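Local coordinates for protein shikimate 5-dehydrogenase AroE (5-dehydroshikimate reductase) (Mycobacterium tuberculosis, PDB 4P4G) that probably catalyses the reversible NADP-dependent reduction of 3-dehydroshikimate to shikimate, the fourth step of chorismate biosynthesis, and binds shikimate, at residues I41-G44 with V50-G53; A83-S88 with G161-V166; V134-L139 with A185-S190; V147-D152 with T191-V196; P208-A213 with P221-V226. All blocks are in the same frame, centred on the assembly; numbering follows the deposited sequence.

Contact 1: residues I41-G44 with V50-G53; sequences IECG and VVVG
Val51 puts one methyl against each of two side chains, Ile41 and Cys43, that project from the same side of the 41-44 segment. Its CG1 lies 4.1 Å from Ile41 CG2, the two side chains lying alongside one another and pointing opposite ways. Its CG2 meets the thiol of Cys43, with 3.8 Å between Val51 CG2 and Cys43 SG, and the sulfur also reaches the branch carbon, Val51 CB, at 4.0 Å. The valine torsion explains this division: CG1 is anti to the backbone nitrogen (chi1 170°) and CG2 beside it, which spreads the fork over both partners. In Cys43 the sulfur is likewise anti to its own nitrogen (chi1 -175°) and extends out from the chain to the helix. The interaction is wholly apolar and small, and the backbones come no nearer than 7.6 Å, between Cys43 CA and Val51 CA. Extended alternation positions the pair: Ile41 and Cys43 face the helix while the intervening Glu42 points away, its OE2 hydrogen-bonded to Ser13 OG. Backbone hydrogen bonds from Ile41 to Val10 and Gly12, and from Cys43 to Gly12, hold the end of this outermost strand to its neighbour. Leu11 of that neighbour touches Ile41, Cys43, Val51 and Val52, and so ties the valine packing to the sheet beneath. In the substrate-binding domain, helix 48-53 forms part of a beta-alpha-beta crossover from strand 37-42 to strand 59-64, passing over strand 7-12, which lies between these two parallel strands.

Contact 2: residues A83-S88 with G161-V166; sequences ADLVGS and GTRVGV
Leu85 and Val164 meet where two helices come to an end, with 9.0 Å between Leu85 CA and Val164 CA. Leu85 belongs to the last turn of helix 81-86; Gly87 follows with a positive phi of 92°, its N bonded back to Ala83 O at 2.8 Å. On the other side, helix 151-163 closes in a Schellman motif whose C-prime residue is Gly165: Val166 N bonds to Gly161 O at 3.0 Å, and Gly165 N to Thr162 O at 3.1 Å. Val164 sits within this turn, just past the helical residues, with its side chain turned to the leucine. A single methyl does the touching there. Val164 CG1 nestles into the leucine fork, 4.0 Å from Leu85 CD1 and equally far from Leu85 CD2, and the side chains cross at a slant. Leu85 gets there through an extended first torsion, with CG opposite the backbone nitrogen (chi1 179°). Arg163 adds its guanidinium, which brings its edge to the leucine: NH1 stands 4.4 Å from Leu85 CD1, near the plane of the group. Helix 129-139 supports both partners, Val134 touching Leu85 and Ala137 touching Val164. Because helix 81-86 belongs to the mixed-sheet domain and helix 151-163 to the parallel-sheet domain, the contact bridges the two domains at the surface. It rests on van der Waals contact among three methyls and the rim of a guanidinium, while the arginine's charge is engaged within its own helix, in a salt bridge from Arg163 NE to Asp159.

Contact 3: residues V134-L139 with A185-S190; sequences VGLAEL and AEVLVS
Leu136 reaches from helix 129-139 to two valines of strand 187-190, one for each of its terminal methyls. The path starts at CB, which leaves the helix in the direction of the strand; CG then swings beside the backbone nitrogen and anti to the carbonyl carbon (chi1 -71°), carrying the fork over the sheet. From CG the branches part. CD1 heads for Val189, with 4.2 Å between Leu136 CD1 and Val189 CG2, the two side chains meeting tip to tip. CD2 goes to Val187, where Leu136 CD2 and Val187 CG1 are also 4.2 Å apart, but here the leucine runs beside the valine in the reverse sense instead of meeting it end-on. Val187 has its CG1 between the backbone nitrogen and the carbonyl carbon (chi1 59°), and this methyl is the one that receives the leucine. The two valines, two residues apart on an extended strand, face the helix, and the intervening Leu188 points to the other side. All three touching residues are buried, and the contact is purely apolar, with 9.0 Å between Leu136 CA and Val189 CA. Leu136 also touches Val122 of strand 119-123 and Leu113 of helix 105-113, the latter shared with Val187. In the Rossmann-type domain, helix 129-139 probably follows a glycine-rich dinucleotide-binding turn. Strand 187-190 runs parallel between 119-123, where Val187 and Val189 are backbone hydrogen-bonded to Leu121, and 209-212, where Leu188 is backbone hydrogen-bonded to Val209 and Leu211, while helix 105-113 flanks the packed side chains.

Contact 4: residues V147-D152 with T191-V196; sequences VARNSD and TIPAEV. With SO4 (sulfate ion), chain J.
Sulfate O1 is gripped by Arg149 twice and rests on Ile192 from the other segment. The stronger bond comes from the backbone: Arg149 N donates over 3.0 Å to O1, nearly straight at 169°. Arg149 NE adds a weak, long bond to O1, which lies in the guanidinium plane at its edge, and a second weak one to O3. Asn150 N holds O2 at 3.1 Å, while Ile192 CG2 approaches O1 to 3.8 Å. The arginine chain bends at chi3 (-78°), which folds the guanidinium back round the anion. One face of that group is covered by Val196, whose CG2 sits 3.6 Å above the plane, offset to the rim and 3.8 Å from Arg149 NH1. Pro193 CD comes up obliquely, 4.2 Å from Arg149 NH2. The sulfate probably comes from the crystallisation liquor, but its place, just after the second strand of a Rossmann-type fold, is consistent with the site where NADP-dependent relatives bind the 2'-phosphate of the cofactor. Ser125 OG of the turn after strand 119-123 also hydrogen-bonds the ion. Asn150, the N-cap of helix 151-163, caps Lys153 N through OD1. The site therefore lies at the strand ends of the parallel sheet, between the start of helix 151-163 and the short helix 194-197 that follows strand 187-190.

Contact 5: residues P208-A213 with P221-V226; sequences PVLLDA and PLAAAV
Leu210 overlaps three residues of helix 221-229 with its side chain. CD2 pushes against the helix backbone itself, 3.6 Å from Ala223 CA, and lies 4.1 Å from Ala223 CB. The other branch turns to Leu222, with 3.8 Å between Leu210 CD1 and Leu222 CD2. Nearer the strand, Leu210 CB touches Val226 CG1 at 4.0 Å. At its tip, Leu210 CD2 reaches Val226 CG2 at the same distance. Leu210 CG stands anti to the backbone nitrogen (chi1 161°), which directs the fork down to the helix, where it meets Leu222 and Val226, one turn apart. Strand 209-212 and the helical segment 221-226 run nearly antiparallel, at 163° with axes 9.5 Å apart, as expected in a beta-alpha-beta crossover; strand 232-234 completes the unit as the outermost strand of the parallel sheet. The small side chain of Ala223 permits this close approach. It also touches Trp218 and Val233. Two residues along, Asp212 faces the helix, OD2 lying 4.4 Å from Leu222 CB. Its carboxylate is buried and doubly held, OD2 by Thr220 OG1 and OD1 by Ile214 N, while Thr220 OG1 also accepts from Ala223 N at the start of the helix.

How the contacts relate
Contacts 3 and 5 are buried helix-on-sheet packing in the parallel-sheet domain, made by strands 187-190 and 209-212, which are neighbours in the sheet. Contact 1 has the same apolar chemistry but is only partly buried, in the mixed-sheet domain; the centres of contacts 1 and 3 are about 31 Å apart. Contacts 2 and 4 lie at the surface and use the two ends of helix 151-163: its C-terminal end makes methyl contacts across the domains, whereas the turn that leads into its start binds an anion. Helix 129-139 serves both contacts 2 and 3. Among the five, contact 4 alone includes a bound ion.

Contact 1: residues I41-G44 with V50-G53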
# COMPACT_ATOMS: atom_id res chain seq x y z
N ILE A 41 -13.51 10.44 1.52
CA ILE A 41 -14.72 10.19 0.73
C ILE A 41 -15.01 8.70 0.73
O ILE A 41 -14.18 7.90 0.29
CB ILE A 41 -14.55 10.67 -0.73
CG1 ILE A 41 -14.24 12.16 -0.77
CG2 ILE A 41 -15.81 10.35 -1.56
CD1 ILE A 41 -14.05 12.68 -2.18
N GLU A 42 -16.17 8.34 1.24
CA GLU A 42 -16.59 6.94 1.28
C GLU A 42 -16.98 6.55 -0.13
O GLU A 42 -17.86 7.16 -0.72
CB GLU A 42 -17.78 6.78 2.22
CG GLU A 42 -18.33 5.37 2.28
CD GLU A 42 -17.59 4.49 3.25
OE1 GLU A 42 -16.64 5.00 3.89
OE2 GLU A 42 -17.95 3.30 3.39
N CYS A 43 -16.32 5.52 -0.67
CA CYS A 43 -16.42 5.21 -2.09
C CYS A 43 -15.99 3.77 -2.36
O CYS A 43 -14.84 3.42 -2.09
CB CYS A 43 -15.50 6.15 -2.87
SG CYS A 43 -15.62 5.98 -4.65
N GLY A 44 -16.90 2.96 -2.89
CA GLY A 44 -16.56 1.60 -3.30
C GLY A 44 -15.98 1.54 -4.69
O GLY A 44 -15.81 2.57 -5.34
N VAL A 50 -17.91 7.45 -11.05
CA VAL A 50 -18.91 8.51 -10.94
C VAL A 50 -18.49 9.57 -9.91
O VAL A 50 -18.69 10.77 -10.11
CB VAL A 50 -20.30 7.95 -10.63
CG1 VAL A 50 -21.27 9.08 -10.29
CG2 VAL A 50 -20.83 7.17 -11.83
N VAL A 51 -17.88 9.12 -8.81
CA VAL A 51 -17.34 10.06 -7.83
C VAL A 51 -16.24 10.94 -8.43
O VAL A 51 -16.33 12.18 -8.41
CB VAL A 51 -16.83 9.32 -6.59
CG1 VAL A 51 -16.06 10.28 -5.68
CG2 VAL A 51 -18.00 8.67 -5.83
N VAL A 52 -15.21 10.31 -8.99
CA VAL A 52 -14.10 11.08 -9.56
C VAL A 52 -14.53 11.90 -10.78
O VAL A 52 -14.09 13.04 -10.97
CB VAL A 52 -12.90 10.19 -9.92
CG1 VAL A 52 -11.74 11.04 -10.41
CG2 VAL A 52 -12.45 9.39 -8.71
N GLY A 53 -15.42 11.32 -11.59
CA GLY A 53 -15.91 12.00 -12.78
C GLY A 53 -16.74 13.23 -12.45
O GLY A 53 -17.00 14.07 -13.32

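Contact 2: residues A83-S88 with G161-V166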
# COMPACT_ATOMS: atom_id res chain seq x y z
N ALA A 83 2.55 2.07 -12.38
CA ALA A 83 1.15 1.65 -12.27
C ALA A 83 0.86 0.55 -13.30
O ALA A 83 0.19 -0.44 -12.99
CB ALA A 83 0.20 2.83 -12.46
N ASP A 84 1.34 0.74 -14.52
CA ASP A 84 1.15 -0.25 -15.57
C ASP A 84 1.81 -1.58 -15.23
O ASP A 84 1.33 -2.63 -15.63
CB ASP A 84 1.68 0.26 -16.91
CG ASP A 84 0.61 0.94 -17.73
OD1 ASP A 84 -0.58 0.76 -17.40
OD2 ASP A 84 0.96 1.65 -18.70
N LEU A 85 2.90 -1.52 -14.47
CA LEU A 85 3.62 -2.72 -14.07
C LEU A 85 2.89 -3.47 -12.95
O LEU A 85 2.71 -4.69 -13.01
CB LEU A 85 5.04 -2.36 -13.63
CG LEU A 85 5.95 -3.49 -13.16
CD1 LEU A 85 6.42 -4.35 -14.34
CD2 LEU A 85 7.14 -2.93 -12.37
N VAL A 86 2.50 -2.72 -11.92
CA VAL A 86 1.82 -3.26 -10.75
C VAL A 86 0.43 -3.78 -11.09
O VAL A 86 0.03 -4.86 -10.65
CB VAL A 86 1.71 -2.21 -9.62
CG1 VAL A 86 0.82 -2.70 -8.50
CG2 VAL A 86 3.08 -1.88 -9.09
N GLY A 87 -0.32 -3.01 -11.87
CA GLY A 87 -1.67 -3.43 -12.21
C GLY A 87 -2.73 -2.90 -11.27
O GLY A 87 -3.89 -3.33 -11.33
N SER A 88 -2.35 -1.96 -10.41
CA SER A 88 -3.32 -1.26 -9.58
C SER A 88 -2.77 0.12 -9.31
O SER A 88 -1.57 0.38 -9.54
CB SER A 88 -3.60 -2.02 -8.28
OG SER A 88 -2.46 -2.00 -7.44
N GLY A 161 5.86 -11.23 -10.40
CA GLY A 161 7.14 -11.48 -9.76
C GLY A 161 8.18 -12.00 -10.74
O GLY A 161 9.32 -11.51 -10.77
N THR A 162 7.79 -12.98 -11.55
CA THR A 162 8.69 -13.57 -12.52
C THR A 162 9.15 -12.53 -13.55
O THR A 162 10.33 -12.50 -13.91
CB THR A 162 8.05 -14.78 -13.22
OG1 THR A 162 7.49 -15.66 -12.24
CG2 THR A 162 9.09 -15.53 -14.02
N ARG A 163 8.23 -11.68 -14.00
CA ARG A 163 8.57 -10.64 -14.97
C ARG A 163 9.50 -9.53 -14.44
O ARG A 163 10.19 -8.88 -15.23
CB ARG A 163 7.30 -10.02 -15.56
CG ARG A 163 6.63 -10.90 -16.61
CD ARG A 163 5.48 -10.19 -17.30
NE ARG A 163 4.26 -10.21 -16.50
CZ ARG A 163 3.80 -9.17 -15.82
NH1 ARG A 163 4.45 -8.01 -15.84
NH2 ARG A 163 2.68 -9.28 -15.11
N VAL A 164 9.52 -9.31 -13.13
CA VAL A 164 10.45 -8.35 -12.55
C VAL A 164 11.73 -9.03 -12.04
O VAL A 164 12.48 -8.46 -11.25
CB VAL A 164 9.82 -7.47 -11.45
CG1 VAL A 164 8.69 -6.63 -12.04
CG2 VAL A 164 9.31 -8.30 -10.27
N GLY A 165 11.94 -10.27 -12.49
CA GLY A 165 13.20 -10.96 -12.27
C GLY A 165 13.33 -11.71 -10.96
O GLY A 165 14.43 -12.08 -10.56
N VAL A 166 12.21 -11.95 -10.28
CA VAL A 166 12.24 -12.63 -8.99
C VAL A 166 11.56 -13.99 -9.07
O VAL A 166 10.46 -14.10 -9.60
CB VAL A 166 11.55 -11.78 -7.90
CG1 VAL A 166 11.49 -12.54 -6.59
CG2 VAL A 166 12.28 -10.47 -7.70

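Contact 3: residues V134-L139 with A185-S190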
# COMPACT_ATOMS: atom_id res chain seq x y z
N VAL A 134 6.43 -5.83 -6.25
CA VAL A 134 7.35 -4.94 -6.96
C VAL A 134 8.29 -4.20 -6.00
O VAL A 134 9.48 -4.06 -6.28
CB VAL A 134 6.58 -3.97 -7.87
CG1 VAL A 134 7.52 -2.91 -8.46
CG2 VAL A 134 5.89 -4.75 -8.98
N GLY A 135 7.76 -3.72 -4.87
CA GLY A 135 8.59 -3.08 -3.86
C GLY A 135 9.66 -4.00 -3.31
O GLY A 135 10.81 -3.59 -3.16
N LEU A 136 9.31 -5.25 -3.03
CA LEU A 136 10.30 -6.23 -2.61
C LEU A 136 11.34 -6.49 -3.69
O LEU A 136 12.53 -6.55 -3.41
CB LEU A 136 9.64 -7.55 -2.17
CG LEU A 136 8.88 -7.49 -0.86
CD1 LEU A 136 7.98 -8.72 -0.76
CD2 LEU A 136 9.84 -7.42 0.33
N ALA A 137 10.89 -6.62 -4.94
CA ALA A 137 11.82 -6.77 -6.07
C ALA A 137 12.80 -5.60 -6.17
O ALA A 137 13.99 -5.79 -6.43
CB ALA A 137 11.07 -6.98 -7.38
N GLU A 138 12.29 -4.38 -5.97
CA GLU A 138 13.14 -3.18 -6.02
C GLU A 138 14.22 -3.23 -4.94
O GLU A 138 15.36 -2.80 -5.16
CB GLU A 138 12.29 -1.92 -5.85
CG GLU A 138 13.08 -0.62 -5.81
CD GLU A 138 13.33 -0.04 -7.19
OE1 GLU A 138 12.69 -0.49 -8.16
OE2 GLU A 138 14.18 0.88 -7.31
N LEU A 139 13.87 -3.76 -3.78
CA LEU A 139 14.82 -3.87 -2.66
C LEU A 139 15.89 -4.94 -2.92
O LEU A 139 16.96 -4.91 -2.32
CB LEU A 139 14.09 -4.19 -1.36
CG LEU A 139 13.24 -3.07 -0.77
CD1 LEU A 139 12.44 -3.56 0.42
CD2 LEU A 139 14.14 -1.89 -0.39
N ALA A 185 11.72 -17.78 5.00
CA ALA A 185 11.59 -16.35 4.71
C ALA A 185 12.20 -15.45 5.77
O ALA A 185 12.24 -15.78 6.96
CB ALA A 185 10.14 -16.00 4.48
N GLU A 186 12.67 -14.28 5.34
CA GLU A 186 13.28 -13.31 6.24
C GLU A 186 12.40 -12.08 6.44
O GLU A 186 12.60 -11.33 7.39
CB GLU A 186 14.66 -12.92 5.71
CG GLU A 186 15.56 -14.14 5.50
CD GLU A 186 16.61 -13.92 4.42
OE1 GLU A 186 16.58 -14.67 3.42
OE2 GLU A 186 17.44 -13.00 4.58
N VAL A 187 11.43 -11.90 5.56
CA VAL A 187 10.52 -10.77 5.64
C VAL A 187 9.14 -11.18 5.19
O VAL A 187 8.99 -11.97 4.26
CB VAL A 187 11.05 -9.54 4.85
CG1 VAL A 187 11.23 -9.87 3.40
CG2 VAL A 187 10.14 -8.35 5.02
N LEU A 188 8.13 -10.66 5.88
CA LEU A 188 6.73 -10.91 5.54
C LEU A 188 6.03 -9.58 5.34
O LEU A 188 6.07 -8.71 6.21
CB LEU A 188 6.09 -11.69 6.70
CG LEU A 188 4.58 -11.89 6.75
CD1 LEU A 188 4.16 -12.66 5.53
CD2 LEU A 188 4.19 -12.64 8.03
N VAL A 189 5.39 -9.39 4.19
CA VAL A 189 4.54 -8.23 3.99
C VAL A 189 3.09 -8.69 3.95
O VAL A 189 2.70 -9.47 3.07
CB VAL A 189 4.87 -7.47 2.70
CG1 VAL A 189 3.95 -6.25 2.57
CG2 VAL A 189 6.35 -7.05 2.68
N SER A 190 2.29 -8.22 4.90
CA SER A 190 0.90 -8.67 4.99
C SER A 190 -0.08 -7.65 4.45
O SER A 190 -0.14 -6.51 4.92
CB SER A 190 0.52 -9.01 6.43
OG SER A 190 -0.84 -9.43 6.49

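Contact 4: residues V147-D152 with T191-V196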
# COMPACT_ATOMS: atom_id res chain seq x y z
N VAL A 147 1.14 -15.98 -0.58
CA VAL A 147 0.17 -16.79 0.16
C VAL A 147 -1.16 -16.06 0.10
O VAL A 147 -1.27 -14.95 0.59
CB VAL A 147 0.57 -16.95 1.64
CG1 VAL A 147 -0.38 -17.92 2.35
CG2 VAL A 147 2.00 -17.43 1.78
N ALA A 148 -2.17 -16.67 -0.49
CA ALA A 148 -3.46 -16.00 -0.58
C ALA A 148 -4.58 -17.01 -0.61
O ALA A 148 -4.35 -18.20 -0.85
CB ALA A 148 -3.52 -15.11 -1.81
N ARG A 149 -5.80 -16.53 -0.38
CA ARG A 149 -6.98 -17.38 -0.43
C ARG A 149 -7.41 -17.59 -1.87
O ARG A 149 -7.99 -18.62 -2.22
CB ARG A 149 -8.12 -16.77 0.39
CG ARG A 149 -7.84 -16.66 1.88
CD ARG A 149 -8.98 -15.95 2.60
NE ARG A 149 -8.92 -14.51 2.41
CZ ARG A 149 -9.86 -13.66 2.82
NH1 ARG A 149 -10.94 -14.12 3.43
NH2 ARG A 149 -9.72 -12.36 2.61
N ASN A 150 -7.14 -16.60 -2.72
CA ASN A 150 -7.56 -16.67 -4.11
C ASN A 150 -6.43 -17.15 -5.01
O ASN A 150 -5.56 -16.37 -5.39
CB ASN A 150 -8.07 -15.29 -4.57
CG ASN A 150 -8.73 -15.33 -5.93
OD1 ASN A 150 -8.29 -16.04 -6.84
ND2 ASN A 150 -9.79 -14.54 -6.09
N SER A 151 -6.44 -18.43 -5.36
CA SER A 151 -5.32 -19.02 -6.10
C SER A 151 -5.18 -18.51 -7.54
O SER A 151 -4.08 -18.48 -8.08
CB SER A 151 -5.40 -20.55 -6.08
OG SER A 151 -6.56 -21.00 -6.76
N ASP A 152 -6.29 -18.10 -8.16
CA ASP A 152 -6.21 -17.56 -9.52
C ASP A 152 -5.53 -16.19 -9.53
O ASP A 152 -4.71 -15.90 -10.41
CB ASP A 152 -7.61 -17.45 -10.13
CG ASP A 152 -8.27 -18.81 -10.33
OD1 ASP A 152 -7.55 -19.80 -10.61
OD2 ASP A 152 -9.51 -18.88 -10.20
N THR A 191 -0.88 -8.06 3.46
CA THR A 191 -1.89 -7.17 2.90
C THR A 191 -3.32 -7.66 3.12
O THR A 191 -4.26 -7.12 2.53
CB THR A 191 -1.64 -6.87 1.39
OG1 THR A 191 -1.95 -8.03 0.60
CG2 THR A 191 -0.19 -6.48 1.13
N ILE A 192 -3.48 -8.68 3.96
CA ILE A 192 -4.80 -9.26 4.24
C ILE A 192 -5.44 -8.63 5.48
O ILE A 192 -4.74 -7.96 6.26
CB ILE A 192 -4.73 -10.81 4.42
CG1 ILE A 192 -3.77 -11.19 5.55
CG2 ILE A 192 -4.33 -11.47 3.13
CD1 ILE A 192 -3.73 -12.70 5.81
N PRO A 193 -6.77 -8.80 5.65
CA PRO A 193 -7.41 -8.21 6.84
C PRO A 193 -6.83 -8.80 8.12
O PRO A 193 -6.39 -9.95 8.11
CB PRO A 193 -8.87 -8.65 6.69
CG PRO A 193 -9.07 -8.78 5.22
CD PRO A 193 -7.76 -9.32 4.69
N ALA A 194 -6.83 -8.02 9.19
CA ALA A 194 -6.25 -8.48 10.45
C ALA A 194 -7.02 -9.68 10.98
O ALA A 194 -6.44 -10.56 11.62
CB ALA A 194 -6.23 -7.33 11.48
N GLU A 195 -8.31 -9.72 10.70
CA GLU A 195 -9.18 -10.80 11.15
C GLU A 195 -8.89 -12.14 10.47
O GLU A 195 -9.21 -13.20 11.00
CB GLU A 195 -10.65 -10.41 10.92
CG GLU A 195 -11.11 -9.18 11.71
CD GLU A 195 -10.80 -7.85 11.03
OE1 GLU A 195 -9.99 -7.82 10.08
OE2 GLU A 195 -11.39 -6.83 11.46
N VAL A 196 -8.32 -12.08 9.26
CA VAL A 196 -7.93 -13.28 8.53
C VAL A 196 -6.54 -13.72 8.98
O VAL A 196 -6.32 -14.90 9.24
CB VAL A 196 -7.93 -13.05 7.00
CG1 VAL A 196 -7.43 -14.29 6.25
CG2 VAL A 196 -9.32 -12.66 6.52
S SO4 J . -6.80 -12.99 -0.44
O1 SO4 J . -6.10 -13.68 0.65
O2 SO4 J . -6.63 -13.70 -1.71
O3 SO4 J . -8.24 -12.95 -0.12
O4 SO4 J . -6.35 -11.60 -0.57

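Contact 5: residues P208-A213 with P221-V226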
# COMPACT_ATOMS: atom_id res chain seq x y z
N PRO A 208 11.22 -13.10 10.79
CA PRO A 208 12.15 -12.13 11.41
C PRO A 208 11.69 -10.67 11.31
O PRO A 208 12.00 -9.87 12.20
CB PRO A 208 13.44 -12.34 10.61
CG PRO A 208 13.34 -13.75 10.08
CD PRO A 208 11.89 -13.93 9.78
N VAL A 209 11.01 -10.32 10.22
CA VAL A 209 10.55 -8.95 9.99
C VAL A 209 9.14 -8.99 9.41
O VAL A 209 8.87 -9.76 8.48
CB VAL A 209 11.44 -8.20 8.97
CG1 VAL A 209 10.97 -6.76 8.78
CG2 VAL A 209 12.90 -8.22 9.39
N LEU A 210 8.25 -8.17 9.97
CA LEU A 210 6.88 -8.06 9.49
C LEU A 210 6.58 -6.63 9.11
O LEU A 210 6.77 -5.71 9.92
CB LEU A 210 5.89 -8.45 10.60
CG LEU A 210 4.44 -7.96 10.42
CD1 LEU A 210 3.74 -8.68 9.25
CD2 LEU A 210 3.63 -8.11 11.71
N LEU A 211 6.10 -6.43 7.89
CA LEU A 211 5.51 -5.15 7.53
C LEU A 211 4.02 -5.40 7.39
O LEU A 211 3.60 -6.20 6.56
CB LEU A 211 6.09 -4.63 6.20
CG LEU A 211 5.41 -3.40 5.60
CD1 LEU A 211 5.44 -2.21 6.57
CD2 LEU A 211 6.06 -3.02 4.28
N ASP A 212 3.20 -4.77 8.24
CA ASP A 212 1.76 -4.97 8.16
C ASP A 212 1.14 -3.74 7.52
O ASP A 212 1.37 -2.62 7.98
CB ASP A 212 1.16 -5.22 9.56
CG ASP A 212 -0.20 -5.90 9.51
OD1 ASP A 212 -0.93 -5.70 8.52
OD2 ASP A 212 -0.55 -6.62 10.48
N ALA A 213 0.37 -3.92 6.46
CA ALA A 213 -0.27 -2.78 5.80
C ALA A 213 -1.34 -2.12 6.67
O ALA A 213 -1.67 -0.95 6.50
CB ALA A 213 -0.85 -3.19 4.46
N PRO A 221 -3.46 -8.78 15.61
CA PRO A 221 -3.05 -10.05 16.22
C PRO A 221 -1.74 -10.57 15.65
O PRO A 221 -0.90 -11.08 16.40
CB PRO A 221 -4.22 -10.99 15.89
CG PRO A 221 -5.41 -10.07 15.90
CD PRO A 221 -4.90 -8.79 15.26
N LEU A 222 -1.57 -10.44 14.33
CA LEU A 222 -0.33 -10.85 13.67
C LEU A 222 0.87 -10.09 14.21
O LEU A 222 1.91 -10.68 14.50
CB LEU A 222 -0.45 -10.64 12.17
CG LEU A 222 0.80 -11.06 11.39
CD1 LEU A 222 1.12 -12.53 11.68
CD2 LEU A 222 0.62 -10.83 9.89
N ALA A 223 0.74 -8.77 14.33
CA ALA A 223 1.81 -7.93 14.86
C ALA A 223 2.15 -8.30 16.31
O ALA A 223 3.32 -8.33 16.69
CB ALA A 223 1.45 -6.46 14.75
N ALA A 224 1.13 -8.59 17.12
CA ALA A 224 1.38 -8.99 18.51
C ALA A 224 2.15 -10.30 18.57
O ALA A 224 3.01 -10.48 19.44
CB ALA A 224 0.07 -9.11 19.28
N ALA A 225 1.83 -11.22 17.67
CA ALA A 225 2.47 -12.53 17.62
C ALA A 225 3.94 -12.44 17.23
O ALA A 225 4.81 -13.02 17.88
CB ALA A 225 1.71 -13.44 16.65
N VAL A 226 4.22 -11.74 16.13
CA VAL A 226 5.59 -11.53 15.67
C VAL A 226 6.41 -10.79 16.73
O VAL A 226 7.53 -11.20 17.05
CB VAL A 226 5.61 -10.74 14.34
CG1 VAL A 226 7.03 -10.35 13.96
CG2 VAL A 226 4.97 -11.55 13.23